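PDB 6IUL: natterin-like protein from Lethenteron camtschaticum, which is a lamprey immune cytotoxin that probably recognises cell-surface sugars through a jacalin-like lectin domain and forms membrane pores through an aerolysin-type module. Local coordinates for residues K32-V37 / S62-F67; L89-F94 / E101-M106; I146-I151 / R282-N287; E169-M174 / S190-I195; K246-T251 / Y304-A309. All blocks are in the same frame, centred on the assembly; numbering follows the deposited sequence.

Contact 1 (K32-V37 / S62-F67); sequences KLSVSV and SSAKEF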
# COMPACT_ATOMS: atom_id res chain seq x y z
N LYS A 32 6.93 13.21 -24.90
CA LYS A 32 7.15 12.77 -26.23
C LYS A 32 7.94 13.81 -27.04
O LYS A 32 7.74 15.00 -26.90
CB LYS A 32 5.80 12.52 -26.89
CG LYS A 32 5.82 11.88 -28.28
CD LYS A 32 4.37 11.70 -28.78
CE LYS A 32 4.30 11.07 -30.14
NZ LYS A 32 2.89 10.69 -30.47
N LEU A 33 8.78 13.33 -27.95
CA LEU A 33 9.57 14.16 -28.83
C LEU A 33 9.52 13.62 -30.24
O LEU A 33 9.56 12.40 -30.46
CB LEU A 33 11.00 14.11 -28.38
CG LEU A 33 12.05 14.79 -29.21
CD1 LEU A 33 11.76 16.27 -29.20
CD2 LEU A 33 13.49 14.55 -28.72
N SER A 34 9.45 14.51 -31.22
CA SER A 34 9.55 14.15 -32.61
C SER A 34 10.50 15.11 -33.33
O SER A 34 10.43 16.31 -33.14
CB SER A 34 8.15 14.16 -33.24
OG SER A 34 8.25 13.87 -34.61
N VAL A 35 11.38 14.56 -34.18
CA VAL A 35 12.46 15.30 -34.78
C VAL A 35 12.49 15.08 -36.29
O VAL A 35 12.41 13.94 -36.80
CB VAL A 35 13.83 14.88 -34.20
CG1 VAL A 35 14.97 15.69 -34.81
CG2 VAL A 35 13.86 15.10 -32.69
N SER A 36 12.60 16.18 -37.01
CA SER A 36 12.80 16.18 -38.43
C SER A 36 14.25 16.57 -38.72
O SER A 36 14.80 17.49 -38.10
CB SER A 36 11.85 17.16 -39.15
OG SER A 36 10.50 16.68 -39.10
N VAL A 37 14.87 15.85 -39.65
CA VAL A 37 16.26 16.08 -40.03
C VAL A 37 16.36 16.40 -41.54
O VAL A 37 15.63 15.89 -42.34
CB VAL A 37 17.13 14.88 -39.68
CG1 VAL A 37 17.09 14.62 -38.19
CG2 VAL A 37 16.71 13.62 -40.44
N SER A 62 8.04 14.88 -43.58
CA SER A 62 7.79 13.46 -43.62
C SER A 62 8.98 12.64 -43.08
O SER A 62 8.82 11.47 -42.76
CB SER A 62 7.45 13.04 -45.05
OG SER A 62 8.62 13.15 -45.89
N SER A 63 10.16 13.23 -42.90
CA SER A 63 11.25 12.51 -42.27
C SER A 63 11.12 12.36 -40.77
O SER A 63 12.05 11.86 -40.14
CB SER A 63 12.58 13.22 -42.54
OG SER A 63 12.85 14.31 -41.62
N ALA A 64 10.02 12.78 -40.15
CA ALA A 64 9.98 12.91 -38.69
C ALA A 64 10.00 11.53 -37.98
O ALA A 64 9.26 10.65 -38.39
CB ALA A 64 8.76 13.70 -38.24
N LYS A 65 10.82 11.39 -36.93
CA LYS A 65 10.84 10.20 -36.09
C LYS A 65 10.57 10.62 -34.67
O LYS A 65 11.04 11.68 -34.21
CB LYS A 65 12.19 9.49 -36.16
CG LYS A 65 12.50 8.82 -37.50
CD LYS A 65 11.26 8.19 -38.15
CE LYS A 65 11.57 7.50 -39.48
NZ LYS A 65 11.46 6.04 -39.24
N GLU A 66 9.83 9.79 -33.95
CA GLU A 66 9.38 10.16 -32.64
C GLU A 66 9.78 9.14 -31.58
O GLU A 66 10.12 8.02 -31.91
CB GLU A 66 7.87 10.39 -32.63
CG GLU A 66 7.03 9.26 -33.11
CD GLU A 66 5.52 9.58 -33.02
OE1 GLU A 66 5.12 10.66 -33.49
OE2 GLU A 66 4.76 8.73 -32.49
N PHE A 67 9.69 9.55 -30.31
CA PHE A 67 9.97 8.74 -29.17
C PHE A 67 9.03 9.16 -28.06
O PHE A 67 8.95 10.37 -27.72
CB PHE A 67 11.42 8.94 -28.69
CG PHE A 67 11.81 8.01 -27.55
CD1 PHE A 67 11.53 8.36 -26.24
CD2 PHE A 67 12.40 6.77 -27.82
CE1 PHE A 67 11.87 7.51 -25.18
CE2 PHE A 67 12.73 5.91 -26.77
CZ PHE A 67 12.48 6.28 -25.45
O HOH W 1 13.98 12.41 -38.46
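K32 reaches across to the carboxylate of E66 on the neighbouring strand. On the way K32 CB and CG run past the F67 carbonyl, K32 CG lying 3.5 Å from F67 O. With CG anti to the backbone N (chi1 -173°) and every later torsion extended, the lysine then passes the E66 carboxylate: K32 CE sits 3.3 Å from E66 OE2, and K32 NZ closes a salt bridge to the same oxygen with a weak hydrogen bond of 3.4 Å. The two side chains cross obliquely, and W48 on strand 42-49 adds a cation-pi partner for the lysine. The backbones pair as antiparallel strands. L33 with F67 and V35 with K65 are hydrogen-bonded pairs, each joined by two N-H to O bonds, while S34 and E66 between them form a non-hydrogen-bonded pair whose CB atoms lie 3.8 Å apart. This puts 65-68 at the border of a four-stranded antiparallel sheet in the jacalin-like lectin domain, next to strand 30-37. L33, V35 and F67 turn to one face, where F102 of strand 101-105 packs on all three; S34 and E66 take the other face. On the N-terminal side of K65 the regular pairing stops and a serine takes over. S63 OG accepts the backbone N-H of V37 at 3.2 Å and is also tied to D61, whose backbone N bonds S36 OG. A water bridges the strands by donating to V35 O at 2.7 Å and to S63 O. The A64 methyl touches two serine hydroxyls, A64 CB lying 3.6 Å from S36 OG and 3.7 Å from S34 OG.

Contact 2 (L89-F94 / E101-M106); sequences LGAIKF and EFFAKM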
# COMPACT_ATOMS: atom_id res chain seq x y z
N LEU A 89 22.23 22.88 -35.14
CA LEU A 89 22.21 21.62 -34.42
C LEU A 89 22.29 20.52 -35.47
O LEU A 89 21.60 20.58 -36.48
CB LEU A 89 20.92 21.48 -33.58
CG LEU A 89 20.75 20.17 -32.83
CD1 LEU A 89 21.83 19.99 -31.74
CD2 LEU A 89 19.37 20.10 -32.19
N GLY A 90 23.10 19.51 -35.21
CA GLY A 90 23.35 18.46 -36.20
C GLY A 90 22.73 17.11 -35.85
O GLY A 90 22.40 16.31 -36.71
N ALA A 91 22.63 16.83 -34.55
CA ALA A 91 22.12 15.57 -34.10
C ALA A 91 21.76 15.58 -32.63
O ALA A 91 22.32 16.33 -31.85
CB ALA A 91 23.18 14.49 -34.35
N ILE A 92 20.83 14.70 -32.27
CA ILE A 92 20.43 14.44 -30.91
C ILE A 92 20.46 12.92 -30.68
O ILE A 92 19.91 12.15 -31.46
CB ILE A 92 18.98 14.88 -30.69
CG1 ILE A 92 18.84 16.38 -30.93
CG2 ILE A 92 18.50 14.51 -29.28
CD1 ILE A 92 17.41 16.82 -31.15
N LYS A 93 21.10 12.49 -29.60
CA LYS A 93 21.01 11.13 -29.17
C LYS A 93 20.75 11.05 -27.66
O LYS A 93 21.44 11.68 -26.88
CB LYS A 93 22.31 10.42 -29.48
CG LYS A 93 22.32 8.97 -29.03
CD LYS A 93 23.56 8.26 -29.53
CE LYS A 93 23.57 6.82 -29.04
NZ LYS A 93 24.84 6.16 -29.48
N PHE A 94 19.79 10.21 -27.25
CA PHE A 94 19.71 9.87 -25.84
C PHE A 94 19.43 8.42 -25.61
O PHE A 94 18.94 7.74 -26.48
CB PHE A 94 18.70 10.76 -25.08
CG PHE A 94 17.27 10.67 -25.60
CD1 PHE A 94 16.47 9.61 -25.21
CD2 PHE A 94 16.71 11.69 -26.34
CE1 PHE A 94 15.12 9.55 -25.60
CE2 PHE A 94 15.38 11.63 -26.76
CZ PHE A 94 14.56 10.54 -26.39
N GLU A 101 16.83 3.67 -26.87
CA GLU A 101 17.69 4.64 -27.52
C GLU A 101 16.93 5.45 -28.58
O GLU A 101 16.06 4.92 -29.28
CB GLU A 101 18.87 3.95 -28.15
CG GLU A 101 19.90 4.92 -28.74
CD GLU A 101 21.12 4.25 -29.45
OE1 GLU A 101 21.42 4.66 -30.62
OE2 GLU A 101 21.81 3.38 -28.84
N PHE A 102 17.24 6.74 -28.67
CA PHE A 102 16.68 7.58 -29.71
C PHE A 102 17.80 8.38 -30.35
O PHE A 102 18.61 9.00 -29.61
CB PHE A 102 15.62 8.55 -29.14
CG PHE A 102 15.05 9.48 -30.19
CD1 PHE A 102 14.13 9.00 -31.17
CD2 PHE A 102 15.47 10.78 -30.27
CE1 PHE A 102 13.61 9.84 -32.12
CE2 PHE A 102 14.98 11.64 -31.26
CZ PHE A 102 14.05 11.19 -32.17
N PHE A 103 17.86 8.37 -31.68
CA PHE A 103 18.98 8.98 -32.39
C PHE A 103 18.50 9.60 -33.67
O PHE A 103 18.00 8.91 -34.54
CB PHE A 103 20.03 7.90 -32.73
CG PHE A 103 21.36 8.46 -33.24
CD1 PHE A 103 21.77 9.77 -32.96
CD2 PHE A 103 22.24 7.65 -33.93
CE1 PHE A 103 22.96 10.25 -33.41
CE2 PHE A 103 23.49 8.12 -34.36
CZ PHE A 103 23.85 9.41 -34.10
N ALA A 104 18.59 10.92 -33.77
CA ALA A 104 18.18 11.61 -34.96
C ALA A 104 19.30 12.56 -35.42
O ALA A 104 19.77 13.39 -34.63
CB ALA A 104 16.89 12.37 -34.68
N LYS A 105 19.73 12.41 -36.67
CA LYS A 105 20.86 13.16 -37.20
C LYS A 105 20.67 13.60 -38.67
O LYS A 105 19.93 12.96 -39.44
CB LYS A 105 22.13 12.30 -37.10
CG LYS A 105 22.06 11.04 -37.93
CD LYS A 105 23.36 10.28 -38.02
CE LYS A 105 23.07 8.88 -38.58
NZ LYS A 105 24.22 8.33 -39.34
N MET A 106 21.27 14.74 -39.02
CA MET A 106 21.68 15.07 -40.39
C MET A 106 22.10 13.97 -41.36
O MET A 106 23.11 13.33 -41.16
CB MET A 106 23.05 15.73 -40.40
CG MET A 106 23.09 17.11 -39.92
SD MET A 106 24.79 17.70 -40.08
CE MET A 106 25.87 16.46 -39.44
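F102 and F94 meet as a hydrogen-bonded antiparallel pair, and their side chains overlap on the same face of the sheet. The F102 methylene leads: F102 CB stands over one face of the F94 ring, 3.8 Å from its centroid and 20° off the normal, a CH-pi contact. F94 is placed for this by a chi1 of 60°, which sets its CG between the backbone N and the carbonyl carbon. The rings themselves are oblique, their planes 33° apart, and the nearest approach between them is F94 CE2 to F102 CD2 at 3.6 Å. F67 meets the F94 ring edge-to-face and A104 packs on V35, so this face belongs to the core between two antiparallel sheets of the jacalin-like lectin domain. Strands 89-96 and 101-105 form a beta hairpin, with 101-105 the outermost strand of its sheet within the chain. On the other face K93 lies extended, with K93 CB 3.6 Å from F103 CD1 and its CD above one face of that ring toward the rim; I92 O meets the ring in its plane. Farther out, K93 CE comes 3.4 Å from E101 OE1, while K93 NZ makes just a long salt bridge to that oxygen. Two backbone bonds link I92 with A104, and M106 N donates to G90 O at 3.0 Å. G90 and A91 both face W81 in a classic beta bulge.

Contact 3 (I146-I151 / R282-N287); sequences IKSSVI and RITCVN. Unlike the reference sequence in segment 282-287: V286 (reference Met).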
# COMPACT_ATOMS: atom_id res chain seq x y z
N ILE A 146 17.81 15.12 -7.78
CA ILE A 146 16.76 15.36 -6.84
C ILE A 146 17.03 14.66 -5.51
O ILE A 146 17.41 13.48 -5.48
CB ILE A 146 15.42 14.89 -7.38
CG1 ILE A 146 15.02 15.79 -8.55
CG2 ILE A 146 14.33 14.90 -6.31
CD1 ILE A 146 13.83 15.27 -9.37
N LYS A 147 16.82 15.41 -4.42
CA LYS A 147 16.90 14.87 -3.06
C LYS A 147 15.51 14.46 -2.59
O LYS A 147 15.36 13.39 -2.02
CB LYS A 147 17.45 15.91 -2.10
CG LYS A 147 17.46 15.41 -0.66
CD LYS A 147 18.17 16.34 0.32
CE LYS A 147 18.02 15.75 1.72
NZ LYS A 147 18.68 16.56 2.80
N SER A 148 14.51 15.31 -2.77
CA SER A 148 13.13 14.97 -2.33
C SER A 148 12.05 15.69 -3.11
O SER A 148 12.28 16.73 -3.70
CB SER A 148 12.95 15.30 -0.84
OG SER A 148 13.08 16.72 -0.58
N SER A 149 10.86 15.13 -3.06
CA SER A 149 9.68 15.67 -3.73
C SER A 149 8.53 15.52 -2.78
O SER A 149 8.05 14.41 -2.52
CB SER A 149 9.38 14.88 -4.99
OG SER A 149 10.41 15.07 -5.93
N VAL A 150 8.08 16.65 -2.24
CA VAL A 150 7.19 16.62 -1.08
C VAL A 150 6.03 17.57 -1.29
O VAL A 150 6.21 18.75 -1.59
CB VAL A 150 7.91 17.02 0.22
CG1 VAL A 150 6.96 16.81 1.39
CG2 VAL A 150 9.13 16.16 0.47
N ILE A 151 4.84 17.04 -1.12
CA ILE A 151 3.63 17.82 -1.20
C ILE A 151 3.34 18.32 0.22
O ILE A 151 3.31 17.55 1.16
CB ILE A 151 2.48 16.99 -1.71
CG1 ILE A 151 2.72 16.61 -3.17
CG2 ILE A 151 1.17 17.76 -1.56
CD1 ILE A 151 1.74 15.61 -3.72
N ARG A 282 6.97 20.73 -3.54
CA ARG A 282 8.33 21.25 -3.49
C ARG A 282 9.32 20.14 -3.82
O ARG A 282 9.43 19.14 -3.09
CB ARG A 282 8.65 21.82 -2.13
CG ARG A 282 10.10 22.26 -1.99
CD ARG A 282 10.32 23.20 -0.83
NE ARG A 282 9.68 24.49 -1.11
CZ ARG A 282 9.26 25.34 -0.18
NH1 ARG A 282 9.39 25.07 1.12
NH2 ARG A 282 8.73 26.48 -0.54
N ILE A 283 10.09 20.37 -4.86
CA ILE A 283 11.16 19.48 -5.25
C ILE A 283 12.46 20.11 -4.82
O ILE A 283 12.81 21.17 -5.27
CB ILE A 283 11.17 19.26 -6.77
CG1 ILE A 283 9.85 18.59 -7.18
CG2 ILE A 283 12.39 18.43 -7.20
CD1 ILE A 283 9.62 18.53 -8.67
N THR A 284 13.19 19.41 -3.97
CA THR A 284 14.46 19.88 -3.49
C THR A 284 15.56 19.08 -4.13
O THR A 284 15.57 17.83 -4.07
CB THR A 284 14.52 19.77 -1.95
OG1 THR A 284 13.40 20.49 -1.40
CG2 THR A 284 15.83 20.31 -1.39
N CYS A 285 16.51 19.80 -4.72
CA CYS A 285 17.65 19.18 -5.38
C CYS A 285 18.79 18.89 -4.41
O CYS A 285 18.91 19.53 -3.37
CB CYS A 285 18.17 20.11 -6.49
SG CYS A 285 17.00 20.40 -7.79
N VAL A 286 19.62 17.91 -4.78
CA VAL A 286 20.86 17.63 -4.09
C VAL A 286 21.74 18.87 -3.92
O VAL A 286 22.36 19.01 -2.88
CB VAL A 286 21.66 16.55 -4.86
CG1 VAL A 286 23.03 16.31 -4.27
CG2 VAL A 286 20.90 15.25 -4.84
N ASN A 287 21.78 19.77 -4.91
CA ASN A 287 22.61 20.95 -4.80
C ASN A 287 22.04 22.01 -3.84
O ASN A 287 22.64 23.03 -3.63
CB ASN A 287 22.90 21.58 -6.18
CG ASN A 287 21.66 22.18 -6.83
OD1 ASN A 287 20.59 22.32 -6.20
ND2 ASN A 287 21.80 22.56 -8.09
O HOH W 2 11.40 18.86 -1.04
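I146 lays its side chain aslant that of I283, the closest carbons being I146 CG1 and I283 CG2 at 4.0 Å. The hydroxyl of S149 approaches the other branch of the same isoleucine, S149 OG lying 3.8 Å from I283 CG1, and F210 packs against all three side chains. Between I146 and S149 the chain turns a corner at K147 and the register slips by one residue. K147 and S148 both face T284 in a classic beta bulge, and T284 O is gripped by two donors lying in its carbonyl plane: K147 N at 2.7 Å and S148 N at 3.0 Å. Past the bulge regular antiparallel pairing takes over: T284 N returns a bond to S148 O, and V150 exchanges two with R282. This part of strand 135-155 and strand 260-285 lie in the aerolysin-type module, while 135-155 also pairs with 6-12 and 124-131 on the lectin side. On the face opposite I283, S148 and T284 stand side by side. S148 OG, turned between its backbone N and carbonyl carbon (chi1 64°), comes 3.6 Å from T284 CB, and a water joins the two hydroxyls while donating to R282 O at 2.9 Å. R282 bends away to a salt bridge with D292. At the far end, V286, a valine where the reference has methionine, rests CG2 on the I146 carbonyl and packs on T249 of the second subunit.

Contact 4 (E169-M174 / S190-I195); sequences EEIKEM and SSKKII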
# COMPACT_ATOMS: atom_id res chain seq x y z
N GLU A 169 -23.02 1.34 11.77
CA GLU A 169 -23.10 -0.07 11.52
C GLU A 169 -23.08 -0.75 12.90
O GLU A 169 -22.29 -0.38 13.77
CB GLU A 169 -21.87 -0.62 10.78
CG GLU A 169 -21.16 0.27 9.80
CD GLU A 169 -19.89 -0.39 9.25
OE1 GLU A 169 -19.51 -1.48 9.71
OE2 GLU A 169 -19.31 0.18 8.32
N GLU A 170 -23.88 -1.78 13.04
CA GLU A 170 -23.91 -2.58 14.25
C GLU A 170 -22.75 -3.59 14.19
O GLU A 170 -22.42 -4.14 13.17
CB GLU A 170 -25.22 -3.30 14.38
CG GLU A 170 -26.43 -2.44 14.72
CD GLU A 170 -27.69 -3.31 15.02
OE1 GLU A 170 -28.69 -2.73 15.51
OE2 GLU A 170 -27.69 -4.57 14.77
N ILE A 171 -22.12 -3.80 15.31
CA ILE A 171 -21.01 -4.72 15.36
C ILE A 171 -21.38 -5.94 16.20
O ILE A 171 -21.02 -7.09 15.87
CB ILE A 171 -19.79 -4.04 16.00
CG1 ILE A 171 -19.33 -2.90 15.11
CG2 ILE A 171 -18.65 -5.06 16.23
CD1 ILE A 171 -18.38 -1.96 15.81
N LYS A 172 -22.06 -5.73 17.31
CA LYS A 172 -22.30 -6.86 18.23
C LYS A 172 -23.51 -6.62 19.09
O LYS A 172 -23.77 -5.46 19.53
CB LYS A 172 -21.07 -7.09 19.12
CG LYS A 172 -21.25 -8.21 20.17
CD LYS A 172 -19.97 -8.48 20.95
CE LYS A 172 -20.17 -9.61 21.96
NZ LYS A 172 -18.94 -9.92 22.72
N GLU A 173 -24.22 -7.70 19.39
CA GLU A 173 -25.37 -7.58 20.31
C GLU A 173 -25.33 -8.68 21.33
O GLU A 173 -25.18 -9.88 20.98
CB GLU A 173 -26.72 -7.65 19.56
CG GLU A 173 -27.94 -7.54 20.47
CD GLU A 173 -29.27 -7.35 19.69
OE1 GLU A 173 -29.23 -6.92 18.51
OE2 GLU A 173 -30.36 -7.58 20.23
N MET A 174 -25.51 -8.29 22.57
CA MET A 174 -25.50 -9.25 23.66
C MET A 174 -26.61 -8.88 24.65
O MET A 174 -26.94 -7.71 24.85
CB MET A 174 -24.10 -9.26 24.31
CG MET A 174 -23.85 -10.28 25.38
SD MET A 174 -24.54 -11.91 25.02
CE MET A 174 -24.35 -12.67 26.64
N SER A 190 -16.09 -5.86 22.87
CA SER A 190 -16.31 -6.00 21.44
C SER A 190 -15.14 -5.50 20.65
O SER A 190 -14.42 -4.63 21.11
CB SER A 190 -17.58 -5.25 21.03
OG SER A 190 -17.82 -5.45 19.65
N SER A 191 -14.96 -6.03 19.45
CA SER A 191 -13.88 -5.56 18.55
C SER A 191 -14.29 -5.68 17.09
O SER A 191 -15.16 -6.51 16.73
CB SER A 191 -12.59 -6.36 18.79
OG SER A 191 -12.77 -7.76 18.50
N LYS A 192 -13.65 -4.86 16.26
CA LYS A 192 -13.88 -4.83 14.81
C LYS A 192 -12.67 -4.34 14.02
O LYS A 192 -12.10 -3.26 14.29
CB LYS A 192 -15.02 -3.86 14.46
CG LYS A 192 -15.37 -3.91 12.98
CD LYS A 192 -16.49 -3.01 12.60
CE LYS A 192 -16.68 -2.90 11.10
NZ LYS A 192 -16.92 -4.19 10.44
N LYS A 193 -12.29 -5.15 13.06
CA LYS A 193 -11.30 -4.77 12.07
C LYS A 193 -11.83 -3.64 11.19
O LYS A 193 -12.95 -3.76 10.65
CB LYS A 193 -10.98 -5.97 11.17
CG LYS A 193 -10.09 -5.58 10.00
CD LYS A 193 -9.80 -6.73 9.07
CE LYS A 193 -8.82 -6.32 7.97
NZ LYS A 193 -8.45 -7.48 7.15
N ILE A 194 -11.05 -2.57 11.05
CA ILE A 194 -11.38 -1.50 10.11
C ILE A 194 -10.19 -1.20 9.22
O ILE A 194 -9.03 -1.42 9.60
CB ILE A 194 -11.82 -0.18 10.80
CG1 ILE A 194 -10.73 0.37 11.68
CG2 ILE A 194 -13.08 -0.40 11.62
CD1 ILE A 194 -10.97 1.75 12.23
N ILE A 195 -10.47 -0.67 8.04
CA ILE A 195 -9.42 -0.23 7.09
C ILE A 195 -9.66 1.25 6.73
O ILE A 195 -10.55 1.56 5.93
CB ILE A 195 -9.44 -1.08 5.82
CG1 ILE A 195 -9.40 -2.57 6.20
CG2 ILE A 195 -8.29 -0.70 4.87
CD1 ILE A 195 -9.23 -3.55 5.06
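I171 and K192 carry most of this contact: the isoleucine crosses the aliphatic part of the lysine at a slant, with I171 CG1 3.8 Å from K192 CD. The other branch of I171 turns to S190: I171 CG2 sits 3.5 Å from S190 OG, which also rests 3.7 Å from K172 CB. At the tip of K192, bent at its last torsion (chi4 58°), K192 CE lies 3.5 Å from E169 OE1 and K192 NZ makes a long salt bridge of 3.8 Å to that oxygen, the two side chains crossing at about a right angle. The backbones stay well apart, their axes 7.3 Å at closest approach, so contact runs through side chains, with no backbone pairing. I171 and K172 both point this way at a classic beta bulge in which both are opposite A266 of strand 260-285. M307 packs on both I171 and K192 from within the same chain. K172 leads its amine away, to E189 O and to a salt bridge with D118 of the second subunit, while S191 OG bonds I146 N of that subunit. The two strands are not paired but pack across the interior of the long, twisted beta module characteristic of aerolysin-type pore-forming proteins.

Contact 5 (K246-T251 / Y304-A309); sequences KTETLT and YTKMTA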
# COMPACT_ATOMS: atom_id res chain seq x y z
N LYS A 246 -6.56 -1.55 11.21
CA LYS A 246 -6.63 -1.33 12.64
C LYS A 246 -7.72 -2.24 13.24
O LYS A 246 -8.63 -2.66 12.55
CB LYS A 246 -6.93 0.16 12.80
CG LYS A 246 -7.05 0.77 14.19
CD LYS A 246 -6.56 2.25 14.17
CE LYS A 246 -7.36 3.26 14.99
NZ LYS A 246 -7.50 2.93 16.43
N THR A 247 -7.60 -2.57 14.50
CA THR A 247 -8.69 -3.20 15.22
C THR A 247 -9.19 -2.23 16.30
O THR A 247 -8.49 -1.92 17.27
CB THR A 247 -8.26 -4.53 15.86
OG1 THR A 247 -7.81 -5.43 14.84
CG2 THR A 247 -9.42 -5.16 16.57
N GLU A 248 -10.42 -1.76 16.13
CA GLU A 248 -11.10 -0.93 17.13
C GLU A 248 -11.71 -1.83 18.23
O GLU A 248 -12.15 -2.96 17.96
CB GLU A 248 -12.17 -0.07 16.44
CG GLU A 248 -12.27 1.34 17.00
CD GLU A 248 -11.03 2.21 16.80
OE1 GLU A 248 -10.71 2.96 17.73
OE2 GLU A 248 -10.40 2.14 15.74
N THR A 249 -11.66 -1.37 19.48
CA THR A 249 -12.16 -2.13 20.61
C THR A 249 -13.03 -1.29 21.53
O THR A 249 -12.94 -0.07 21.53
CB THR A 249 -11.05 -2.78 21.47
OG1 THR A 249 -10.30 -1.77 22.13
CG2 THR A 249 -10.13 -3.62 20.60
N LEU A 250 -13.84 -1.99 22.33
CA LEU A 250 -14.66 -1.34 23.33
C LEU A 250 -14.92 -2.31 24.46
O LEU A 250 -15.27 -3.46 24.22
CB LEU A 250 -15.99 -0.91 22.69
CG LEU A 250 -16.99 -0.18 23.58
CD1 LEU A 250 -16.46 1.11 24.16
CD2 LEU A 250 -18.26 0.08 22.79
N THR A 251 -14.75 -1.85 25.70
CA THR A 251 -15.08 -2.66 26.87
C THR A 251 -15.64 -1.76 27.99
O THR A 251 -15.16 -0.65 28.19
CB THR A 251 -13.90 -3.47 27.36
OG1 THR A 251 -14.32 -4.32 28.43
CG2 THR A 251 -12.77 -2.60 27.90
N TYR A 304 -13.31 6.20 10.25
CA TYR A 304 -14.25 5.64 11.21
C TYR A 304 -14.18 6.42 12.51
O TYR A 304 -13.13 6.95 12.85
CB TYR A 304 -13.97 4.17 11.50
CG TYR A 304 -14.30 3.20 10.40
CD1 TYR A 304 -13.38 2.95 9.37
CD2 TYR A 304 -15.50 2.50 10.41
CE1 TYR A 304 -13.67 2.04 8.36
CE2 TYR A 304 -15.80 1.58 9.40
CZ TYR A 304 -14.88 1.37 8.38
OH TYR A 304 -15.20 0.47 7.38
N THR A 305 -15.31 6.49 13.22
CA THR A 305 -15.32 7.02 14.59
C THR A 305 -14.85 5.94 15.56
O THR A 305 -14.56 4.81 15.18
CB THR A 305 -16.75 7.43 15.01
OG1 THR A 305 -17.59 6.28 15.03
CG2 THR A 305 -17.35 8.39 14.01
N LYS A 306 -14.81 6.29 16.82
CA LYS A 306 -14.62 5.30 17.91
C LYS A 306 -15.86 4.43 18.03
O LYS A 306 -16.97 4.86 17.69
CB LYS A 306 -14.32 5.99 19.26
CG LYS A 306 -12.86 6.51 19.44
CD LYS A 306 -11.90 5.69 18.56
CE LYS A 306 -10.42 6.01 18.67
NZ LYS A 306 -9.82 5.44 19.89
N MET A 307 -15.69 3.18 18.47
CA MET A 307 -16.78 2.33 18.81
C MET A 307 -17.56 2.90 19.98
O MET A 307 -16.98 3.34 20.93
CB MET A 307 -16.30 0.93 19.21
CG MET A 307 -15.88 0.09 18.04
SD MET A 307 -15.51 -1.57 18.55
CE MET A 307 -14.96 -2.12 16.99
N THR A 308 -18.89 2.81 19.90
CA THR A 308 -19.77 3.18 21.01
C THR A 308 -20.79 2.06 21.26
O THR A 308 -20.83 1.07 20.53
CB THR A 308 -20.53 4.48 20.66
OG1 THR A 308 -21.28 4.25 19.45
CG2 THR A 308 -19.51 5.67 20.45
N ALA A 309 -21.61 2.22 22.29
CA ALA A 309 -22.62 1.22 22.58
C ALA A 309 -23.89 1.84 23.15
O ALA A 309 -23.87 2.88 23.79
CB ALA A 309 -22.04 0.19 23.53
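A thioether set beside a backbone carbonyl is the odd feature here: the M307 methyl CE is modelled 3.1 Å from E248 O, a tight approach to be taken with caution, and M307 SD follows at 3.7 Å from the same oxygen. M307 gets there by running extended beyond CG, sliding past the E248 side chain in the opposite direction, with M307 CE 3.5 Å from E248 CB. E248 bends at chi2 (64°), which swings its carboxylate round to the lysines. K306 crosses it at about a right angle, K306 NZ making a salt bridge of 3.4 Å to E248 OE1, and K246 NZ bonds E248 OE2 at 3.1 Å, on its syn side and 26° out of the carboxylate plane. One carboxylate thus offsets two amines 4.9 Å apart (K246 NZ to K306 NZ), which would probably favour its charged form. Farther along, L250 CB packs on M307 CB at 3.9 Å and L250 CD2 sits against A309 CB at 3.9 Å. I268 of strand 260-285 also packs on M307. The two segments make no backbone bond to each other; strand 241-256 meets the chain near the break in 290-313 through side chains, within the elongated beta module of aerolysin-type proteins.

Overall arrangement
Contacts 1 and 2 come first along the chain and lie in the jacalin-like lectin domain, their centres 10 Å apart: each is in a different four-stranded sheet, and the sheets touch through F67, F94 and F102. Contact 3 stands between the modules, its centre 32 Å from that of contact 1 and 30 Å from that of contact 2. Contacts 4 and 5 adjoin farther along the elongated module, across the chain's centre from the lectin pair, their centres 7 Å apart. They share the sheet reached by strands 184-200, 241-256 and 290-313, and contact 4 nests within the chain loop closed by contact 3. Contacts 3, 4 and 5 all meet the second subunit, so the elongated module, which probably forms the pore, packs on the other subunit, including its lectin domain.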